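Side-chain contacts in HET-C2 (Podospora anserina, PDB 3KV0), which probably binds glycolipids and transfers them between membranes, as a fungal member of the glycolipid transfer protein family: residues Met52-Val55 with Leu56-Ala60; Leu80-Pro83 with Leu84-Asn88; Ser128-Leu132 with Ala133-Arg137. All coordinates share one frame; numbering follows the deposited sequence.

Interaction 1 of 3, residues Met52-Val55 with Leu56-Ala60; sequences MFDV and LGSIA
L56 meets M52 and F53 near the C-terminal end of helix 39-57, part of the all-helical GLTP fold. This is the tightly packed side. The L56 N-H bonds to M52 O at 3.0 Å, an i to i+4 helix bond. The G57 N-H makes the next one, to F53 O at 2.9 Å. The L56 side chain lies against the turn before it. Its CD1 touches M52 CG at 4.3 Å and F53 CD1 at 4.2 Å, coming to the ring obliquely. The chi1 of L56, -79°, sets CG beside its own backbone N and lays it 3.6 Å from M52 O. M52 and L56 both reach F169, and L56 continues to L132 and F136 of helix 132-142.

The other side is polar and looser. D54 and S58 are partly exposed, and a water joins them. It donates to D54 OD1 and to S58 O, and so links the D54 side chain to a backbone carbonyl four residues on. The water lies 2.8 Å from S58 O. D54 OD1 has a second donor: S58 OG bonds to it at 3.1 Å, arriving from above the carboxylate plane, 46° out of it.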
loop_
_atom_site.group_PDB
_atom_site.type_symbol
_atom_site.label_atom_id
_atom_site.label_comp_id
_atom_site.label_asym_id
_atom_site.label_seq_id
_atom_site.Cartn_x
_atom_site.Cartn_y
_atom_site.Cartn_z
ATOM N N MET A 52 -1.701 5.134 8.569
ATOM C CA MET A 52 -0.521 4.700 9.285
ATOM C C MET A 52 0.629 5.702 9.058
ATOM O O MET A 52 1.498 5.870 9.902
ATOM C CB MET A 52 -0.158 3.276 8.853
ATOM C CG MET A 52 1.192 2.822 9.268
ATOM S SD MET A 52 0.990 2.112 10.854
ATOM C CE MET A 52 0.124 0.593 10.406
ATOM N N PHE A 53 0.623 6.391 7.923
ATOM C CA PHE A 53 1.598 7.440 7.700
ATOM C C PHE A 53 1.490 8.543 8.729
ATOM O O PHE A 53 2.503 9.121 9.102
ATOM C CB PHE A 53 1.502 7.990 6.293
ATOM C CG PHE A 53 1.851 6.982 5.256
ATOM C CD1 PHE A 53 3.068 6.298 5.316
ATOM C CD2 PHE A 53 0.967 6.692 4.249
ATOM C CE1 PHE A 53 3.359 5.312 4.362
ATOM C CE2 PHE A 53 1.248 5.734 3.302
ATOM C CZ PHE A 53 2.433 5.034 3.358
ATOM N N ASP A 54 0.280 8.801 9.197
ATOM C CA ASP A 54 0.069 9.808 10.238
ATOM C C ASP A 54 0.674 9.385 11.576
ATOM O O ASP A 54 1.257 10.208 12.289
ATOM C CB ASP A 54 -1.407 10.114 10.349
ATOM C CG ASP A 54 -1.938 10.800 9.087
ATOM O OD1 ASP A 54 -1.180 11.580 8.459
ATOM O OD2 ASP A 54 -3.078 10.518 8.701
ATOM N N VAL A 55 0.571 8.089 11.871
ATOM C CA VAL A 55 1.151 7.489 13.076
ATOM C C VAL A 55 2.656 7.595 13.002
ATOM O O VAL A 55 3.295 7.962 13.974
ATOM C CB VAL A 55 0.760 5.995 13.211
ATOM C CG1 VAL A 55 1.391 5.379 14.455
ATOM C CG2 VAL A 55 -0.731 5.836 13.265
ATOM N N LEU A 56 3.223 7.290 11.838
ATOM C CA LEU A 56 4.670 7.325 11.623
ATOM C C LEU A 56 5.268 8.733 11.655
ATOM O O LEU A 56 6.400 8.938 12.146
ATOM C CB LEU A 56 5.010 6.731 10.252
ATOM C CG LEU A 56 5.009 5.209 10.185
ATOM C CD1 LEU A 56 4.984 4.742 8.717
ATOM C CD2 LEU A 56 6.266 4.693 10.879
ATOM N N GLY A 57 4.538 9.689 11.090
ATOM C CA GLY A 57 5.084 11.024 10.926
ATOM C C GLY A 57 4.266 11.816 9.928
ATOM O O GLY A 57 4.606 11.869 8.727
ATOM N N SER A 58 3.235 12.474 10.459
ATOM C CA SER A 58 2.233 13.200 9.664
ATOM C C SER A 58 2.874 14.089 8.605
ATOM O O SER A 58 2.587 13.945 7.412
ATOM C CB SER A 58 1.314 14.029 10.558
ATOM O OG SER A 58 0.002 14.006 10.038
ATOM N N ILE A 59 3.765 14.976 9.041
ATOM C CA ILE A 59 4.438 15.890 8.149
ATOM C C ILE A 59 5.421 15.141 7.261
ATOM O O ILE A 59 5.428 15.322 6.030
ATOM C CB ILE A 59 5.178 17.052 8.947
ATOM C CG1 ILE A 59 4.171 18.106 9.463
ATOM C CG2 ILE A 59 6.099 17.781 8.097
ATOM C CD1 ILE A 59 3.170 17.602 10.431
ATOM N N ALA A 60 6.266 14.327 7.897
ATOM C CA ALA A 60 7.377 13.676 7.201
ATOM C C ALA A 60 6.891 12.793 6.048
ATOM O O ALA A 60 7.402 12.885 4.935
ATOM C CB ALA A 60 8.191 12.825 8.212
HETATM O O HOH W 1 1.440 11.551 6.659
#

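Interaction 2 of 3, residues Leu80-Pro83 with Leu84-Asn88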
loop_
_atom_site.group_PDB
_atom_site.type_symbol
_atom_site.label_atom_id
_atom_site.label_comp_id
_atom_site.label_asym_id
_atom_site.label_seq_id
_atom_site.Cartn_x
_atom_site.Cartn_y
_atom_site.Cartn_z
ATOM N N LEU A 80 -15.961 4.507 -10.840
ATOM C CA LEU A 80 -17.201 5.273 -10.850
ATOM C C LEU A 80 -17.719 5.517 -12.273
ATOM O O LEU A 80 -18.922 5.401 -12.495
ATOM C CB LEU A 80 -17.036 6.598 -10.088
ATOM C CG LEU A 80 -16.847 6.471 -8.566
ATOM C CD1 LEU A 80 -16.713 7.853 -7.941
ATOM C CD2 LEU A 80 -17.959 5.675 -7.902
ATOM N N ALA A 81 -16.822 5.809 -13.219
ATOM C CA ALA A 81 -17.185 6.086 -14.618
ATOM C C ALA A 81 -17.603 4.844 -15.408
ATOM O O ALA A 81 -18.353 4.953 -16.392
ATOM C CB ALA A 81 -16.040 6.818 -15.357
ATOM N N ALA A 82 -17.125 3.676 -14.984
ATOM C CA ALA A 82 -17.409 2.423 -15.674
ATOM C C ALA A 82 -17.621 1.269 -14.695
ATOM O O ALA A 82 -16.893 0.290 -14.757
ATOM C CB ALA A 82 -16.267 2.093 -16.627
ATOM N N PRO A 83 -18.641 1.364 -13.821
ATOM C CA PRO A 83 -18.793 0.485 -12.640
ATOM C C PRO A 83 -19.028 -0.995 -12.858
ATOM O O PRO A 83 -18.539 -1.830 -12.076
ATOM C CB PRO A 83 -19.975 1.083 -11.883
ATOM C CG PRO A 83 -20.567 2.130 -12.753
ATOM C CD PRO A 83 -19.700 2.384 -13.920
ATOM N N LEU A 84 -19.814 -1.336 -13.874
ATOM C CA LEU A 84 -20.073 -2.745 -14.172
ATOM C C LEU A 84 -18.805 -3.418 -14.724
ATOM O O LEU A 84 -18.581 -4.605 -14.511
ATOM C CB LEU A 84 -21.267 -2.866 -15.166
ATOM C CG LEU A 84 -22.592 -2.268 -14.663
ATOM C CD1 LEU A 84 -23.708 -2.320 -15.774
ATOM C CD2 LEU A 84 -23.074 -2.963 -13.388
ATOM N N GLU A 85 -17.981 -2.641 -15.422
ATOM C CA GLU A 85 -16.716 -3.110 -16.006
ATOM C C GLU A 85 -15.486 -3.108 -15.028
ATOM O O GLU A 85 -14.372 -3.508 -15.404
ATOM C CB GLU A 85 -16.388 -2.206 -17.192
ATOM C CG GLU A 85 -17.532 -2.083 -18.254
ATOM C CD GLU A 85 -17.014 -1.599 -19.596
ATOM O OE1 GLU A 85 -16.171 -0.671 -19.606
ATOM O OE2 GLU A 85 -17.452 -2.137 -20.648
ATOM N N SER A 86 -15.696 -2.661 -13.797
ATOM C CA SER A 86 -14.597 -2.310 -12.897
ATOM C C SER A 86 -14.802 -2.874 -11.491
ATOM O O SER A 86 -14.311 -2.323 -10.524
ATOM C CB SER A 86 -14.481 -0.787 -12.843
ATOM O OG SER A 86 -14.220 -0.255 -14.133
ATOM N N GLN A 87 -15.510 -3.997 -11.388
ATOM C CA GLN A 87 -15.886 -4.577 -10.100
ATOM C C GLN A 87 -14.740 -5.261 -9.350
ATOM O O GLN A 87 -14.772 -5.379 -8.119
ATOM C CB GLN A 87 -17.014 -5.600 -10.302
ATOM C CG GLN A 87 -18.392 -5.025 -10.095
ATOM C CD GLN A 87 -19.452 -6.129 -10.030
ATOM O OE1 GLN A 87 -19.863 -6.552 -8.944
ATOM N NE2 GLN A 87 -19.854 -6.625 -11.191
ATOM N N ASN A 88 -13.786 -5.782 -10.112
ATOM C CA ASN A 88 -12.501 -6.217 -9.568
ATOM C C ASN A 88 -11.369 -5.547 -10.331
ATOM O O ASN A 88 -11.525 -5.097 -11.495
ATOM C CB ASN A 88 -12.347 -7.730 -9.594
ATOM C CG ASN A 88 -12.338 -8.285 -10.992
ATOM O OD1 ASN A 88 -11.300 -8.312 -11.658
ATOM N ND2 ASN A 88 -13.512 -8.745 -11.453
#
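A pair of overlapping beta-turns in the loop between helix 67-72 and helix 89-96 brings S86 back onto A82. The carbonyl of A82 is the hub. S86 OG donates to A82 O at 2.8 Å. The hydroxyl does not come in on a lone pair of this oxygen but from above the carbonyl plane, 42° out of it. S86 has its OG beside its own backbone N (chi1 -60°), which turns the hydroxyl back over the A82 carbonyl. The methyl of A82 lies 4.0 Å from S86 OG.

Two backbone bonds support the turns, both weak. E85 N reaches A82 O at 3.2 Å in a strongly bent hydrogen bond. S86 N reaches P83 O at 3.4 Å, far but fairly straight. A82 O therefore takes two donors, and the side-chain bond is the shorter. The E85 chain is extended beyond CG, and OE1 passes A82 CB at 4.1 Å.

S86 is buried, while P83, L84 and E85 lie at the surface. The carbonyl of S86 accepts from T39 OG1, which ties the loop to helix 39-57. N88 then caps helix 89-96 through OD1, to D91 N. The i to i+3 bonds are typical of two overlapping type I/III beta-turns, 82-85 and 83-86.

Interaction 3 of 3, residues Ser128-Leu132 with Ala133-Arg137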
loop_
_atom_site.group_PDB
_atom_site.type_symbol
_atom_site.label_atom_id
_atom_site.label_comp_id
_atom_site.label_asym_id
_atom_site.label_seq_id
_atom_site.Cartn_x
_atom_site.Cartn_y
_atom_site.Cartn_z
ATOM N N SER A 128 12.658 -8.001 13.214
ATOM C CA SER A 128 14.055 -7.665 13.519
ATOM C C SER A 128 14.084 -6.669 14.666
ATOM O O SER A 128 13.043 -6.389 15.268
ATOM C CB SER A 128 14.749 -7.085 12.280
ATOM O OG SER A 128 14.348 -5.744 12.033
ATOM N N THR A 129 15.268 -6.162 14.998
ATOM C CA THR A 129 15.413 -5.086 15.994
ATOM C C THR A 129 15.901 -3.777 15.370
ATOM O O THR A 129 16.137 -2.794 16.090
ATOM C CB THR A 129 16.409 -5.474 17.121
ATOM O OG1 THR A 129 17.679 -5.797 16.535
ATOM C CG2 THR A 129 15.884 -6.657 17.929
ATOM N N GLU A 130 16.040 -3.779 14.040
ATOM C CA GLU A 130 16.374 -2.592 13.227
ATOM C C GLU A 130 15.569 -1.355 13.625
ATOM O O GLU A 130 14.429 -1.469 14.094
ATOM C CB GLU A 130 16.044 -2.893 11.754
ATOM C CG GLU A 130 17.109 -2.521 10.749
ATOM C CD GLU A 130 16.697 -2.787 9.328
ATOM O OE1 GLU A 130 15.507 -3.119 9.096
ATOM O OE2 GLU A 130 17.561 -2.644 8.423
ATOM N N GLU A 131 16.138 -0.170 13.401
ATOM C CA GLU A 131 15.373 1.037 13.616
ATOM C C GLU A 131 14.444 1.207 12.413
ATOM O O GLU A 131 14.747 0.730 11.309
ATOM C CB GLU A 131 16.251 2.295 13.821
ATOM C CG GLU A 131 16.398 2.763 15.317
ATOM C CD GLU A 131 15.049 3.031 16.007
ATOM O OE1 GLU A 131 14.019 3.148 15.287
ATOM O OE2 GLU A 131 15.012 3.108 17.267
ATOM N N LEU A 132 13.332 1.888 12.650
ATOM C CA LEU A 132 12.331 2.087 11.625
ATOM C C LEU A 132 12.908 2.731 10.388
ATOM O O LEU A 132 12.568 2.339 9.286
ATOM C CB LEU A 132 11.141 2.931 12.106
ATOM C CG LEU A 132 9.926 2.182 12.619
ATOM C CD1 LEU A 132 8.903 3.193 13.101
ATOM C CD2 LEU A 132 9.321 1.218 11.591
ATOM N N ALA A 133 13.734 3.757 10.574
ATOM C CA ALA A 133 14.287 4.494 9.457
ATOM C C ALA A 133 15.032 3.583 8.518
ATOM O O ALA A 133 14.892 3.716 7.315
ATOM C CB ALA A 133 15.191 5.682 9.950
ATOM N N ASP A 134 15.793 2.622 9.051
ATOM C CA ASP A 134 16.556 1.692 8.218
ATOM C C ASP A 134 15.688 0.618 7.525
ATOM O O ASP A 134 15.955 0.231 6.379
ATOM C CB ASP A 134 17.628 1.008 9.075
ATOM C CG ASP A 134 18.652 2.009 9.635
ATOM O OD1 ASP A 134 19.202 2.824 8.846
ATOM O OD2 ASP A 134 18.873 1.974 10.866
ATOM N N SER A 135 14.665 0.120 8.225
ATOM C CA SER A 135 13.698 -0.789 7.550
ATOM C C SER A 135 13.045 -0.067 6.354
ATOM O O SER A 135 12.978 -0.601 5.248
ATOM C CB SER A 135 12.635 -1.303 8.520
ATOM O OG SER A 135 13.180 -2.013 9.625
ATOM N N PHE A 136 12.612 1.180 6.567
ATOM C CA PHE A 136 12.080 1.974 5.464
ATOM C C PHE A 136 13.100 2.237 4.356
ATOM O O PHE A 136 12.793 2.080 3.169
ATOM C CB PHE A 136 11.409 3.257 5.980
ATOM C CG PHE A 136 9.983 3.051 6.368
ATOM C CD1 PHE A 136 9.626 2.753 7.664
ATOM C CD2 PHE A 136 8.981 3.098 5.405
ATOM C CE1 PHE A 136 8.272 2.526 7.992
ATOM C CE2 PHE A 136 7.636 2.891 5.739
ATOM C CZ PHE A 136 7.292 2.577 7.028
ATOM N N ARG A 137 14.347 2.596 4.711
ATOM C CA ARG A 137 15.337 2.825 3.675
ATOM C C ARG A 137 15.610 1.608 2.830
ATOM O O ARG A 137 15.751 1.704 1.633
ATOM C CB ARG A 137 16.659 3.300 4.253
ATOM C CG ARG A 137 16.678 4.744 4.667
ATOM C CD ARG A 137 17.835 4.945 5.689
ATOM N NE ARG A 137 17.847 6.309 6.198
ATOM C CZ ARG A 137 18.278 6.680 7.401
ATOM N NH1 ARG A 137 18.717 5.795 8.289
ATOM N NH2 ARG A 137 18.243 7.964 7.728
HETATM O O HOH W 2 16.991 -2.936 5.801
HETATM O O HOH W 3 13.690 5.196 13.237
HETATM O O HOH W 4 18.916 0.141 12.673
#
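E130 meets S135 at the start of helix 132-142, where the chain passes from loop to helix. Along the loop, S128 comes first: its OG accepts from E130 N in an ST turn. E130 follows. Its chain runs extended beyond CG and passes obliquely across D134. E130 OE1 takes the S135 hydroxyl, OG, at 2.6 Å, from above the carboxylate plane, 38° out of it. E130 OE2 lies 3.7 Å from D134 CB and accepts from a water. N125 OD1 is a second partner of S135 OG.

E131 is the N-cap. Its O receives S135 N at 3.1 Å in a nearly straight bond, and D134 N more weakly. The side chain bends at chi2, -56°, which folds OE1 back to its own helix end. There it accepts from L132 N at 3.0 Å, on the anti side of the carboxylate. A water joins OE1 to A133 N, and another joins E131 N to D134 OD2.

L132 is buried and packs on C163 and F169. L132 O accepts F136 N at 3.0 Å and also lies at the edge of the F136 ring, in its plane. The two side chains run side by side, with L132 CD2 4.0 Å from F136 CE1.

D134 OD1 pairs with R137 NH1 in a salt bridge at 3.1 Å. Acidic groups thus gather at the helix N-terminus, where the N-H groups of the first turn and the helix dipole would probably favour their ionised form.

The three contacts follow one another along the chain, all within the GLTP fold. Interactions 1 and 3 are neighbours in space, with centres about 16 Å apart. They join the end of helix 39-57 to the beginning of helix 132-142: L56 CD1 packs on F136 CZ at 3.6 Å, and L56 CD2 on L132 CD1 at 3.8 Å. F169 touches both groups. Interaction 2 lies apart, across the centre of the chain, about 32 Å from interaction 1 and 39 Å from interaction 3, centre to centre. Its loop bonds to T39, so helix 39-57 spans the molecule from the 132-142 packing to the 80-88 surface turns. Such helix-on-helix packing is consistent with the two-layer all-helical GLTP fold that takes up lipid chains in its relatives.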